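Local coordinates for inositol monophosphatase (Staphylococcus aureus, PDB 5DW8), which probably hydrolyses inositol monophosphates to inositol and phosphate, and here holds adenosine-2'-monophosphate beside two calcium ions, at residues Leu71-His76 with Val89-Asp94; Leu150-Leu155 with Gly250-His255; Ser198-Asn203 with Val222-Val227; Glu205-Pro210 with Asn245-Gly250. All blocks are in the same frame, centred on the assembly; numbering follows the deposited sequence.

Contact 1. Residues Leu71-His76 with Val89-Asp94; sequences LGEEGH and VVDPID. With CA (calcium ion), chain C; CA (calcium ion), chain E; 2AM (adenosine-2'-monophosphate), chain D.
Glu73 comes down over Asp91 with the flank of its side chain, and its CB lies 3.5 Å from Asp91 OD1. The backbones beneath them run parallel. Val90 N donates to Leu71 O at 3.0 Å, and Glu73 N returns a bond to Val90 O at 3.1 Å, so both peptide groups of Val90 are pinned just before the metal-binding aspartate. Leu71 and Val89 stand on one face, their CB atoms 4.2 Å apart; the branched Val89 suits an extended strand and also packs on Trp215 of helix 214-226. Pro92, lacking an N-H, turns the chain out of the strand and sets its CD against Glu73.

Asp91 extends with CG anti to its backbone N (chi1 -179°), and its carboxylate bridges the two metals. Asp91 OD1 holds one calcium at 2.3 Å, a metal also bound by Ile93 O, while Asp91 OD2 holds the other at 2.2 Å, shared with Asp216. O3P of the phosphate is bound to both ions. Asp94 grips the sugar instead, its OD1 accepting from the ligand's O3' at 2.6 Å, and Ser191 and Ala193 steady its OD2. The Glu73 chain bends at chi2; its modelled carboxylate stays beyond bonding distance of the nearer calcium, its place doubtful because Glu73 OE1 lies too close to Glu74 OE1. The matching glutamate is a metal ligand in well-studied relatives. The sequence Asp91-Pro92-Ile93-Asp94-Gly95-Thr96 is the family signature. One short aspartate thus spaces two cations around a single phosphate oxygen, consistent with metal-assisted phosphate ester hydrolysis.

Contact 2. Residues Leu150-Leu155 with Gly250-His255; sequences LNDSNL and GNRGLH
Asn251 presses its side chain into the loop 150-155 and meets it with both ends of the amide. Its ND2 donates to Ser153 OG at 2.8 Å, an almost straight bond lying in the amide plane, and OG is bonded in turn to Ser158. Asn251 OD1 takes two N-H groups from opposite faces of its plane: Ser153 N at 3.2 Å, well above the plane, and Leu254 N at 3.1 Å. CG sits between the backbone N and the carbonyl carbon (chi1 64°), which curls the amide back over the first helical turn. This is the N-cap of helix 252-263, a post that asparagine fills well because its short chain carries an acceptor; here the spare N-H2 also ties the cap to a loop about a hundred residues away in sequence.

Close by, Leu254 CB packs on Ser153 O at 3.2 Å, and its CD1 meets Leu155 CD1 at 4.1 Å, the two side chains crossing at about a right angle. Leu155 also packs against Ile179 of helix 172-182. Gly253, bare of side chain, lets the backbone of Asp152 approach to 4.7 Å between CA atoms. Toward solvent the grip slackens. Asp152 and Arg252 are both exposed; Arg252 NH1 reaches Asp152 OD2 at 3.0 Å in a salt bridge, in the guanidinium plane but out of the carboxylate plane, and the bond from Gly253 N to Asp152 OD1 is weak.

Contact 3. Residues Ser198-Asn203 with Val222-Val227; sequences SVATGN and VILYEV
Two helices, 192-200 and 214-226, come together at their C-terminal ends, where Ala200 of the first settles against Ile223, Leu224 and Val227 of the second. The small methyl of Ala200 lets the backbones close to 4.9 Å between the CA atoms of Ala200 and Leu224. Ala200 CB lies 3.6 Å from Ile223 CG2. That branch stands anti to the backbone N (chi1 -72°), and the longer CG1 branch is thereby sent away from Ala200; the Ile223 side chain also packs on Ala134 in strand 130-135. Leu224 brings only one methyl to the meeting: CD2 rests over the backbone of Ala200, 4.0 Å from its N, and touches Val199 CG1 at 4.2 Å. Past the end of its helix Val227 joins in, with CG2 set 3.5 Å from Ala200 O. All five residues are buried and apolar, and the hold between the segments is one of shape and dispersion, with branched side chains packed around one alanine.

Polar work is done within segment 198-203 itself. Thr201 OG1 donates to Ser198 O at 2.9 Å from above the carbonyl plane. Gly202 N bonds to Val199 O at 3.0 Å, and Asn203 N makes a weak bond back to Ser198 O. Gly202 has a positive phi of 86°, a backbone shape glycine adopts easily. Next to it, Asn203 O accepts from Gln102 of the second subunit. The ending of helix 192-200 is a Schellman motif, and a small alanine at the crossing lets the two helix ends pack closely.

Contact 4. Residues Glu205-Pro210 with Asn245-Gly250; sequences EAYMTP and NSILVG
Tyr207 N gives its hydrogen to Val249 O over 2.6 Å, the shortest of four backbone bonds between the strands. Val249 N answers to Tyr207 O at 2.8 Å, and two residues on Thr209 and Ile247 repeat the reciprocal pair. The strands are nearly antiparallel, at 177°, and these hydrogen-bonded pairs alternate with the non-hydrogen-bonded pairs Ala206-Gly250 and Met208-Leu248, a regular antiparallel ladder.

Tyr207, Thr209, Ile247 and Val249 share one face. Tyr207 and Val249 lie side by side; Val249 CG2 sits 3.4 Å from Tyr207 CB and reaches the edge of the ring, in its plane. Thr209 turns a methyl, not its hydroxyl, to its neighbour, with Thr209 CG2 3.7 Å from Ile247 CB: with OG1 anti to the backbone N (chi1 177°), CG2 lies between the backbone N and the carbonyl carbon, on the side of Ile247. On the other face small residues suit the Ala206-Gly250 pair, whose CA atoms come to 3.9 Å, while Met208 CB meets Leu248 CD1 at 4.1 Å and the rest of the methionine bends away.

In the five-stranded sheet these two strands lie between 159-161 and 230-232. Helix 192-200 covers Tyr207 and Val249 through Val199, whereas the opposite face is backed by helix 252-263, against Ala206 and Leu248, and by helix 172-182, against Met208: a sheet between helices, as in the layered alpha/beta fold of this family.

In the fold
Contact 1 belongs to the seven-stranded sheet and contact 4 to the five-stranded one, their centres about 20 Å apart on opposite sides of the chain's centre. The ligand links them: contact 1 binds its metals, while the Tyr207 side chain of contact 4 approaches it, nearest atoms about 5 Å apart. Helix 214-226 carries Asp216 of the metal site near its start and segment 222-227 of contact 3 at its end. Contacts 2, 3 and 4 form one cluster. Val199 CG2 meets Val249 CG2 at 3.9 Å, Leu150 N probably bonds to Val227 O, and Gly250 serves both contacts 2 and 4. Of the three, contact 2 has its centre farthest from that of contact 1, about 30 Å.

Contact 1. Residues Leu71-His76 with Val89-Asp94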
loop_
_atom_site.group_PDB
_atom_site.type_symbol
_atom_site.label_atom_id
_atom_site.label_comp_id
_atom_site.label_asym_id
_atom_site.label_seq_id
_atom_site.Cartn_x
_atom_site.Cartn_y
_atom_site.Cartn_z
ATOM N N LEU A 71 5.900 11.549 -25.885
ATOM C CA LEU A 71 4.490 11.305 -25.581
ATOM C C LEU A 71 4.306 11.493 -24.086
ATOM O O LEU A 71 4.873 10.733 -23.307
ATOM C CB LEU A 71 4.116 9.887 -25.986
ATOM C CG LEU A 71 2.679 9.394 -25.734
ATOM C CD1 LEU A 71 1.631 10.234 -26.441
ATOM C CD2 LEU A 71 2.605 7.947 -26.184
ATOM N N GLY A 72 3.543 12.509 -23.681
ATOM C CA GLY A 72 3.325 12.810 -22.264
ATOM C C GLY A 72 1.896 12.616 -21.779
ATOM O O GLY A 72 0.974 12.684 -22.563
ATOM N N GLU A 73 1.752 12.341 -20.478
ATOM C CA GLU A 73 0.498 12.397 -19.752
ATOM C C GLU A 73 -0.091 13.778 -19.933
ATOM O O GLU A 73 -1.268 13.914 -20.135
ATOM C CB GLU A 73 0.725 12.140 -18.238
ATOM C CG GLU A 73 -0.526 12.142 -17.359
ATOM C CD GLU A 73 -0.929 13.525 -16.810
ATOM O OE1 GLU A 73 -0.018 14.369 -16.615
ATOM O OE2 GLU A 73 -2.161 13.786 -16.586
ATOM N N GLU A 74 0.733 14.807 -19.866
ATOM C CA GLU A 74 0.190 16.171 -19.928
ATOM C C GLU A 74 -0.092 16.682 -21.319
ATOM O O GLU A 74 -0.222 17.879 -21.498
ATOM C CB GLU A 74 1.100 17.178 -19.172
ATOM C CG GLU A 74 0.324 18.148 -18.300
ATOM C CD GLU A 74 -0.621 17.434 -17.327
ATOM O OE1 GLU A 74 -0.168 16.484 -16.635
ATOM O OE2 GLU A 74 -1.821 17.809 -17.281
ATOM N N GLY A 75 -0.162 15.800 -22.306
ATOM C CA GLY A 75 -0.566 16.205 -23.654
ATOM C C GLY A 75 0.479 16.191 -24.760
ATOM O O GLY A 75 0.098 16.104 -25.914
ATOM N N HIS A 76 1.781 16.271 -24.454
ATOM C CA HIS A 76 2.802 16.312 -25.514
ATOM C C HIS A 76 2.714 15.035 -26.346
ATOM O O HIS A 76 2.629 13.923 -25.795
ATOM C CB HIS A 76 4.243 16.416 -24.960
ATOM C CG HIS A 76 4.507 17.635 -24.143
ATOM N ND1 HIS A 76 5.104 18.761 -24.663
ATOM C CD2 HIS A 76 4.296 17.897 -22.834
ATOM C CE1 HIS A 76 5.210 19.680 -23.716
ATOM N NE2 HIS A 76 4.739 19.174 -22.590
ATOM N N VAL A 89 8.182 8.222 -23.520
ATOM C CA VAL A 89 6.822 8.210 -22.989
ATOM C C VAL A 89 6.884 8.371 -21.495
ATOM O O VAL A 89 7.444 7.534 -20.761
ATOM C CB VAL A 89 5.906 7.049 -23.509
ATOM C CG1 VAL A 89 6.682 5.892 -24.100
ATOM C CG2 VAL A 89 4.868 6.604 -22.489
ATOM N N VAL A 90 6.340 9.499 -21.053
ATOM C CA VAL A 90 6.567 9.944 -19.708
ATOM C C VAL A 90 5.283 10.279 -19.002
ATOM O O VAL A 90 4.338 10.794 -19.611
ATOM C CB VAL A 90 7.589 11.118 -19.660
ATOM C CG1 VAL A 90 7.758 11.758 -21.021
ATOM C CG2 VAL A 90 7.243 12.171 -18.601
ATOM N N ASP A 91 5.254 9.972 -17.717
ATOM C CA ASP A 91 4.166 10.418 -16.839
ATOM C C ASP A 91 4.825 11.154 -15.707
ATOM O O ASP A 91 5.583 10.554 -14.968
ATOM C CB ASP A 91 3.392 9.234 -16.283
ATOM C CG ASP A 91 2.242 9.664 -15.391
ATOM O OD1 ASP A 91 2.060 10.896 -15.196
ATOM O OD2 ASP A 91 1.517 8.757 -14.875
ATOM N N PRO A 92 4.575 12.461 -15.571
ATOM C CA PRO A 92 5.485 13.097 -14.655
ATOM C C PRO A 92 5.099 12.740 -13.255
ATOM O O PRO A 92 5.984 12.617 -12.443
ATOM C CB PRO A 92 5.338 14.593 -14.956
ATOM C CG PRO A 92 4.443 14.702 -16.117
ATOM C CD PRO A 92 3.634 13.433 -16.142
ATOM N N ILE A 93 3.802 12.571 -12.971
ATOM C CA ILE A 93 3.360 12.028 -11.681
ATOM C C ILE A 93 2.347 10.865 -11.798
ATOM O O ILE A 93 1.147 11.074 -12.020
ATOM C CB ILE A 93 2.790 13.121 -10.750
ATOM C CG1 ILE A 93 3.879 14.134 -10.380
ATOM C CG2 ILE A 93 2.250 12.518 -9.451
ATOM C CD1 ILE A 93 3.833 15.406 -11.180
ATOM N N ASP A 94 2.844 9.641 -11.641
ATOM C CA ASP A 94 1.980 8.511 -11.432
ATOM C C ASP A 94 1.651 8.409 -9.956
ATOM O O ASP A 94 2.553 8.248 -9.134
ATOM C CB ASP A 94 2.637 7.224 -11.910
ATOM C CG ASP A 94 1.632 6.122 -12.123
ATOM O OD1 ASP A 94 0.527 6.413 -12.579
ATOM O OD2 ASP A 94 1.935 4.975 -11.798
HETATM CA CA CA C . 0.150 11.442 -14.104
HETATM CA CA CA E . -0.661 8.247 -14.635
HETATM P P 2AM D . -2.340 8.945 -12.400
HETATM O O1P 2AM D . -2.021 8.847 -10.828
HETATM O O2P 2AM D . -3.875 9.478 -12.494
HETATM O O3P 2AM D . -1.328 9.834 -13.036
HETATM C "C5'" 2AM D . -4.508 4.964 -9.958
HETATM O "O5'" 2AM D . -4.361 4.133 -8.794
HETATM C "C4'" 2AM D . -3.480 4.454 -10.958
HETATM O "O4'" 2AM D . -4.105 4.207 -12.267
HETATM C "C3'" 2AM D . -2.428 5.502 -11.237
HETATM O "O3'" 2AM D . -1.293 4.824 -11.753
HETATM C "C2'" 2AM D . -3.189 6.357 -12.277
HETATM O "O2'" 2AM D . -2.381 7.369 -12.959
HETATM C "C1'" 2AM D . -3.666 5.257 -13.202
HETATM N N9 2AM D . -4.792 5.659 -14.119
HETATM C C8 2AM D . -4.806 5.483 -15.447
HETATM N N7 2AM D . -5.968 5.932 -15.927
HETATM C C5 2AM D . -6.680 6.390 -14.895
HETATM C C6 2AM D . -7.901 6.944 -14.839
HETATM N N6 2AM D . -8.539 7.073 -16.001
HETATM N N1 2AM D . -8.463 7.339 -13.673
HETATM C C2 2AM D . -7.730 7.169 -12.487
HETATM N N3 2AM D . -6.448 6.586 -12.574
HETATM C C4 2AM D . -5.954 6.218 -13.774
#

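Contact 2. Residues Leu150-Leu155 with Gly250-His255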
loop_
_atom_site.group_PDB
_atom_site.type_symbol
_atom_site.label_atom_id
_atom_site.label_comp_id
_atom_site.label_asym_id
_atom_site.label_seq_id
_atom_site.Cartn_x
_atom_site.Cartn_y
_atom_site.Cartn_z
ATOM N N LEU A 150 12.568 -13.280 -11.530
ATOM C CA LEU A 150 11.400 -13.663 -10.753
ATOM C C LEU A 150 11.209 -15.156 -10.745
ATOM O O LEU A 150 11.415 -15.824 -11.752
ATOM C CB LEU A 150 10.143 -13.001 -11.330
ATOM C CG LEU A 150 10.171 -11.464 -11.195
ATOM C CD1 LEU A 150 8.923 -10.792 -11.747
ATOM C CD2 LEU A 150 10.399 -11.061 -9.743
ATOM N N ASN A 151 10.825 -15.685 -9.596
ATOM C CA ASN A 151 10.375 -17.062 -9.542
ATOM C C ASN A 151 8.890 -17.169 -9.838
ATOM O O ASN A 151 8.139 -16.182 -9.765
ATOM C CB ASN A 151 10.716 -17.698 -8.191
ATOM C CG ASN A 151 12.206 -17.780 -7.977
ATOM O OD1 ASN A 151 12.932 -18.208 -8.873
ATOM N ND2 ASN A 151 12.676 -17.334 -6.808
ATOM N N ASP A 152 8.523 -18.386 -10.212
ATOM C CA ASP A 152 7.160 -18.781 -10.452
ATOM C C ASP A 152 6.468 -18.967 -9.125
ATOM O O ASP A 152 7.064 -19.522 -8.211
ATOM C CB ASP A 152 7.137 -20.125 -11.167
ATOM C CG ASP A 152 7.508 -20.045 -12.600
ATOM O OD1 ASP A 152 7.740 -18.964 -13.145
ATOM O OD2 ASP A 152 7.536 -21.100 -13.225
ATOM N N SER A 153 5.202 -18.568 -9.054
ATOM C CA SER A 153 4.306 -18.891 -7.927
ATOM C C SER A 153 2.889 -19.280 -8.358
ATOM O O SER A 153 2.460 -19.022 -9.451
ATOM C CB SER A 153 4.206 -17.726 -6.938
ATOM O OG SER A 153 3.689 -16.546 -7.544
ATOM N N ASN A 154 2.189 -19.946 -7.452
ATOM C CA ASN A 154 0.797 -20.269 -7.612
ATOM C C ASN A 154 0.016 -19.037 -7.127
ATOM O O ASN A 154 0.475 -18.340 -6.229
ATOM C CB ASN A 154 0.428 -21.483 -6.732
ATOM C CG ASN A 154 1.137 -22.769 -7.126
ATOM O OD1 ASN A 154 1.102 -23.205 -8.258
ATOM N ND2 ASN A 154 1.756 -23.404 -6.148
ATOM N N LEU A 155 -1.152 -18.772 -7.705
ATOM C CA LEU A 155 -2.021 -17.726 -7.204
ATOM C C LEU A 155 -2.319 -17.911 -5.705
ATOM O O LEU A 155 -2.428 -16.943 -4.958
ATOM C CB LEU A 155 -3.340 -17.759 -7.969
ATOM C CG LEU A 155 -4.463 -16.832 -7.526
ATOM C CD1 LEU A 155 -3.975 -15.394 -7.518
ATOM C CD2 LEU A 155 -5.634 -17.008 -8.469
ATOM N N GLY A 250 2.700 -10.165 -13.781
ATOM C CA GLY A 250 3.009 -11.143 -12.761
ATOM C C GLY A 250 4.209 -11.951 -13.190
ATOM O O GLY A 250 4.667 -11.807 -14.311
ATOM N N ASN A 251 4.725 -12.800 -12.291
ATOM C CA ASN A 251 5.687 -13.794 -12.693
ATOM C C ASN A 251 5.057 -14.765 -13.703
ATOM O O ASN A 251 3.817 -14.899 -13.868
ATOM C CB ASN A 251 6.309 -14.537 -11.521
ATOM C CG ASN A 251 5.310 -15.368 -10.723
ATOM O OD1 ASN A 251 4.704 -16.316 -11.235
ATOM N ND2 ASN A 251 5.169 -15.041 -9.444
ATOM N N ARG A 252 5.952 -15.424 -14.404
ATOM C CA ARG A 252 5.568 -16.299 -15.460
ATOM C C ARG A 252 4.451 -17.302 -15.066
ATOM O O ARG A 252 3.419 -17.391 -15.758
ATOM C CB ARG A 252 6.851 -16.909 -15.987
ATOM C CG ARG A 252 6.731 -18.029 -16.974
ATOM C CD ARG A 252 7.540 -19.149 -16.359
ATOM N NE ARG A 252 8.729 -19.510 -17.092
ATOM C CZ ARG A 252 9.592 -20.446 -16.690
ATOM N NH1 ARG A 252 9.439 -21.105 -15.533
ATOM N NH2 ARG A 252 10.617 -20.738 -17.458
ATOM N N GLY A 253 4.613 -17.984 -13.926
ATOM C CA GLY A 253 3.694 -19.072 -13.562
ATOM C C GLY A 253 2.297 -18.600 -13.186
ATOM O O GLY A 253 1.259 -19.234 -13.455
ATOM N N LEU A 254 2.203 -17.471 -12.555
ATOM C CA LEU A 254 0.892 -17.147 -12.119
ATOM C C LEU A 254 0.120 -16.266 -13.082
ATOM O O LEU A 254 -1.098 -16.179 -12.988
ATOM C CB LEU A 254 0.969 -16.564 -10.751
ATOM C CG LEU A 254 0.612 -15.121 -10.733
ATOM C CD1 LEU A 254 -0.464 -14.992 -9.651
ATOM C CD2 LEU A 254 1.909 -14.333 -10.548
ATOM N N HIS A 255 0.826 -15.589 -13.976
ATOM C CA HIS A 255 0.213 -14.900 -15.102
ATOM C C HIS A 255 -0.517 -15.914 -15.978
ATOM O O HIS A 255 -1.650 -15.699 -16.382
ATOM C CB HIS A 255 1.304 -14.205 -15.899
ATOM C CG HIS A 255 0.797 -13.275 -16.958
ATOM N ND1 HIS A 255 0.455 -13.696 -18.220
ATOM C CD2 HIS A 255 0.625 -11.932 -16.955
ATOM C CE1 HIS A 255 0.054 -12.664 -18.935
ATOM N NE2 HIS A 255 0.159 -11.580 -18.194
#

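Contact 3. Residues Ser198-Asn203 with Val222-Val227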
loop_
_atom_site.group_PDB
_atom_site.type_symbol
_atom_site.label_atom_id
_atom_site.label_comp_id
_atom_site.label_asym_id
_atom_site.label_seq_id
_atom_site.Cartn_x
_atom_site.Cartn_y
_atom_site.Cartn_z
ATOM N N SER A 198 6.967 -3.018 -8.189
ATOM C CA SER A 198 6.787 -3.992 -7.114
ATOM C C SER A 198 6.752 -5.434 -7.596
ATOM O O SER A 198 7.326 -6.338 -6.942
ATOM C CB SER A 198 5.508 -3.713 -6.336
ATOM O OG SER A 198 5.738 -2.633 -5.475
ATOM N N VAL A 199 6.082 -5.681 -8.724
ATOM C CA VAL A 199 6.175 -7.009 -9.314
ATOM C C VAL A 199 7.624 -7.272 -9.729
ATOM O O VAL A 199 8.158 -8.270 -9.355
ATOM C CB VAL A 199 5.245 -7.271 -10.502
ATOM C CG1 VAL A 199 5.366 -8.740 -10.866
ATOM C CG2 VAL A 199 3.785 -6.930 -10.179
ATOM N N ALA A 200 8.260 -6.379 -10.471
ATOM C CA ALA A 200 9.666 -6.606 -10.862
ATOM C C ALA A 200 10.618 -6.922 -9.671
ATOM O O ALA A 200 11.622 -7.609 -9.871
ATOM C CB ALA A 200 10.203 -5.419 -11.659
ATOM N N THR A 201 10.298 -6.424 -8.456
ATOM C CA THR A 201 11.117 -6.660 -7.256
ATOM C C THR A 201 10.774 -7.943 -6.465
ATOM O O THR A 201 11.466 -8.292 -5.527
ATOM C CB THR A 201 11.109 -5.421 -6.286
ATOM O OG1 THR A 201 9.768 -5.054 -5.900
ATOM C CG2 THR A 201 11.802 -4.212 -6.941
ATOM N N GLY A 202 9.717 -8.652 -6.842
ATOM C CA GLY A 202 9.230 -9.766 -6.037
ATOM C C GLY A 202 8.253 -9.406 -4.916
ATOM O O GLY A 202 7.728 -10.313 -4.246
ATOM N N ASN A 203 8.001 -8.108 -4.708
ATOM C CA ASN A 203 7.136 -7.638 -3.617
ATOM C C ASN A 203 5.627 -7.843 -3.837
ATOM O O ASN A 203 4.832 -7.776 -2.877
ATOM C CB ASN A 203 7.425 -6.151 -3.320
ATOM C CG ASN A 203 8.693 -5.942 -2.465
ATOM O OD1 ASN A 203 9.562 -6.825 -2.341
ATOM N ND2 ASN A 203 8.802 -4.759 -1.877
ATOM N N VAL A 222 9.817 -2.327 -19.274
ATOM C CA VAL A 222 11.208 -2.588 -19.616
ATOM C C VAL A 222 11.906 -3.250 -18.416
ATOM O O VAL A 222 12.508 -4.295 -18.505
ATOM C CB VAL A 222 11.978 -1.319 -20.028
ATOM C CG1 VAL A 222 13.315 -1.736 -20.570
ATOM C CG2 VAL A 222 11.230 -0.517 -21.077
ATOM N N ILE A 223 11.810 -2.616 -17.279
ATOM C CA ILE A 223 12.359 -3.157 -16.034
ATOM C C ILE A 223 11.959 -4.621 -15.753
ATOM O O ILE A 223 12.767 -5.450 -15.321
ATOM C CB ILE A 223 11.893 -2.260 -14.906
ATOM C CG1 ILE A 223 12.659 -0.922 -14.997
ATOM C CG2 ILE A 223 12.004 -2.962 -13.556
ATOM C CD1 ILE A 223 11.796 0.250 -14.570
ATOM N N LEU A 224 10.688 -4.887 -15.993
ATOM C CA LEU A 224 10.074 -6.135 -15.691
ATOM C C LEU A 224 10.544 -7.146 -16.725
ATOM O O LEU A 224 10.813 -8.310 -16.416
ATOM C CB LEU A 224 8.556 -5.909 -15.731
ATOM C CG LEU A 224 7.455 -6.915 -15.375
ATOM C CD1 LEU A 224 7.139 -7.736 -16.582
ATOM C CD2 LEU A 224 7.718 -7.803 -14.164
ATOM N N TYR A 225 10.668 -6.725 -17.967
ATOM C CA TYR A 225 11.086 -7.663 -18.961
ATOM C C TYR A 225 12.463 -8.257 -18.568
ATOM O O TYR A 225 12.674 -9.463 -18.723
ATOM C CB TYR A 225 11.036 -7.017 -20.350
ATOM C CG TYR A 225 11.641 -7.889 -21.406
ATOM C CD1 TYR A 225 11.329 -9.239 -21.462
ATOM C CD2 TYR A 225 12.534 -7.384 -22.315
ATOM C CE1 TYR A 225 11.928 -10.067 -22.389
ATOM C CE2 TYR A 225 13.109 -8.184 -23.264
ATOM C CZ TYR A 225 12.803 -9.527 -23.305
ATOM O OH TYR A 225 13.355 -10.330 -24.261
ATOM N N GLU A 226 13.364 -7.441 -17.986
ATOM C CA GLU A 226 14.716 -7.904 -17.566
ATOM C C GLU A 226 14.768 -9.027 -16.506
ATOM O O GLU A 226 15.587 -9.947 -16.592
ATOM C CB GLU A 226 15.562 -6.736 -17.052
ATOM C CG GLU A 226 16.005 -5.762 -18.124
ATOM C CD GLU A 226 16.788 -6.417 -19.247
ATOM O OE1 GLU A 226 17.922 -6.862 -18.975
ATOM O OE2 GLU A 226 16.291 -6.452 -20.399
ATOM N N VAL A 227 13.924 -8.964 -15.493
ATOM C CA VAL A 227 13.792 -10.114 -14.588
ATOM C C VAL A 227 12.761 -11.155 -15.076
ATOM O O VAL A 227 12.305 -11.998 -14.307
ATOM C CB VAL A 227 13.485 -9.676 -13.174
ATOM C CG1 VAL A 227 14.700 -8.946 -12.624
ATOM C CG2 VAL A 227 12.227 -8.844 -13.127
#

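Contact 4. Residues Glu205-Pro210 with Asn245-Gly250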
loop_
_atom_site.group_PDB
_atom_site.type_symbol
_atom_site.label_atom_id
_atom_site.label_comp_id
_atom_site.label_asym_id
_atom_site.label_seq_id
_atom_site.Cartn_x
_atom_site.Cartn_y
_atom_site.Cartn_z
ATOM N N GLU A 205 3.296 -10.586 -6.463
ATOM C CA GLU A 205 3.444 -11.606 -7.489
ATOM C C GLU A 205 2.685 -11.247 -8.761
ATOM O O GLU A 205 3.054 -11.680 -9.812
ATOM C CB GLU A 205 3.010 -12.965 -6.977
ATOM C CG GLU A 205 4.072 -13.643 -6.122
ATOM C CD GLU A 205 4.267 -12.939 -4.807
ATOM O OE1 GLU A 205 3.268 -12.826 -4.070
ATOM O OE2 GLU A 205 5.408 -12.493 -4.532
ATOM N N ALA A 206 1.616 -10.461 -8.633
ATOM C CA ALA A 206 0.851 -9.979 -9.786
ATOM C C ALA A 206 0.212 -8.600 -9.529
ATOM O O ALA A 206 -0.026 -8.203 -8.380
ATOM C CB ALA A 206 -0.222 -10.997 -10.179
ATOM N N TYR A 207 -0.024 -7.878 -10.620
ATOM C CA TYR A 207 -0.776 -6.614 -10.581
ATOM C C TYR A 207 -1.750 -6.549 -11.781
ATOM O O TYR A 207 -1.451 -7.035 -12.890
ATOM C CB TYR A 207 0.157 -5.392 -10.485
ATOM C CG TYR A 207 -0.490 -4.065 -10.808
ATOM C CD1 TYR A 207 -1.443 -3.503 -9.970
ATOM C CD2 TYR A 207 -0.144 -3.366 -11.974
ATOM C CE1 TYR A 207 -2.040 -2.280 -10.285
ATOM C CE2 TYR A 207 -0.710 -2.154 -12.277
ATOM C CZ TYR A 207 -1.654 -1.595 -11.444
ATOM O OH TYR A 207 -2.229 -0.369 -11.791
ATOM N N MET A 208 -2.939 -6.027 -11.546
ATOM C CA MET A 208 -3.902 -5.970 -12.614
ATOM C C MET A 208 -4.802 -4.768 -12.473
ATOM O O MET A 208 -4.976 -4.219 -11.380
ATOM C CB MET A 208 -4.668 -7.298 -12.751
ATOM C CG MET A 208 -5.790 -7.581 -11.757
ATOM S SD MET A 208 -5.826 -9.311 -11.157
ATOM C CE MET A 208 -4.255 -9.350 -10.276
ATOM N N THR A 209 -5.276 -4.313 -13.631
ATOM C CA THR A 209 -6.197 -3.205 -13.748
ATOM C C THR A 209 -6.756 -3.190 -15.168
ATOM O O THR A 209 -6.067 -3.557 -16.107
ATOM C CB THR A 209 -5.550 -1.852 -13.468
ATOM O OG1 THR A 209 -6.519 -0.817 -13.676
ATOM C CG2 THR A 209 -4.399 -1.599 -14.393
ATOM N N PRO A 210 -8.018 -2.777 -15.316
ATOM C CA PRO A 210 -8.703 -2.751 -16.604
ATOM C C PRO A 210 -8.348 -1.618 -17.536
ATOM O O PRO A 210 -8.730 -1.658 -18.681
ATOM C CB PRO A 210 -10.172 -2.583 -16.215
ATOM C CG PRO A 210 -10.147 -2.019 -14.828
ATOM C CD PRO A 210 -8.952 -2.640 -14.192
ATOM N N ASN A 245 -4.867 0.347 -22.652
ATOM C CA ASN A 245 -5.222 -1.061 -22.540
ATOM C C ASN A 245 -5.486 -1.479 -21.112
ATOM O O ASN A 245 -5.282 -0.700 -20.183
ATOM C CB ASN A 245 -4.122 -1.965 -23.149
ATOM C CG ASN A 245 -4.692 -3.098 -24.005
ATOM O OD1 ASN A 245 -5.692 -3.769 -23.645
ATOM N ND2 ASN A 245 -4.046 -3.340 -25.140
ATOM N N SER A 246 -5.952 -2.717 -20.967
ATOM C CA SER A 246 -6.063 -3.384 -19.697
ATOM C C SER A 246 -4.712 -4.022 -19.401
ATOM O O SER A 246 -3.859 -4.045 -20.261
ATOM C CB SER A 246 -7.171 -4.429 -19.741
ATOM O OG SER A 246 -6.935 -5.411 -20.735
ATOM N N ILE A 247 -4.502 -4.505 -18.180
ATOM C CA ILE A 247 -3.177 -4.812 -17.719
ATOM C C ILE A 247 -3.251 -6.015 -16.803
ATOM O O ILE A 247 -4.054 -6.019 -15.895
ATOM C CB ILE A 247 -2.603 -3.620 -16.914
ATOM C CG1 ILE A 247 -2.589 -2.312 -17.747
ATOM C CG2 ILE A 247 -1.254 -3.969 -16.273
ATOM C CD1 ILE A 247 -1.726 -2.322 -19.003
ATOM N N LEU A 248 -2.406 -7.018 -17.041
ATOM C CA LEU A 248 -2.149 -8.115 -16.093
ATOM C C LEU A 248 -0.637 -8.361 -16.100
ATOM O O LEU A 248 -0.062 -8.654 -17.153
ATOM C CB LEU A 248 -2.894 -9.368 -16.532
ATOM C CG LEU A 248 -2.574 -10.671 -15.829
ATOM C CD1 LEU A 248 -2.958 -10.632 -14.347
ATOM C CD2 LEU A 248 -3.271 -11.804 -16.558
ATOM N N VAL A 249 0.003 -8.160 -14.945
ATOM C CA VAL A 249 1.456 -8.309 -14.781
ATOM C C VAL A 249 1.715 -9.285 -13.618
ATOM O O VAL A 249 0.994 -9.279 -12.615
ATOM C CB VAL A 249 2.233 -6.963 -14.596
ATOM C CG1 VAL A 249 2.166 -6.119 -15.848
ATOM C CG2 VAL A 249 1.734 -6.128 -13.434
ATOM N N GLY A 250 2.700 -10.165 -13.781
ATOM C CA GLY A 250 3.009 -11.143 -12.761
ATOM C C GLY A 250 4.209 -11.951 -13.190
ATOM O O GLY A 250 4.667 -11.807 -14.311
#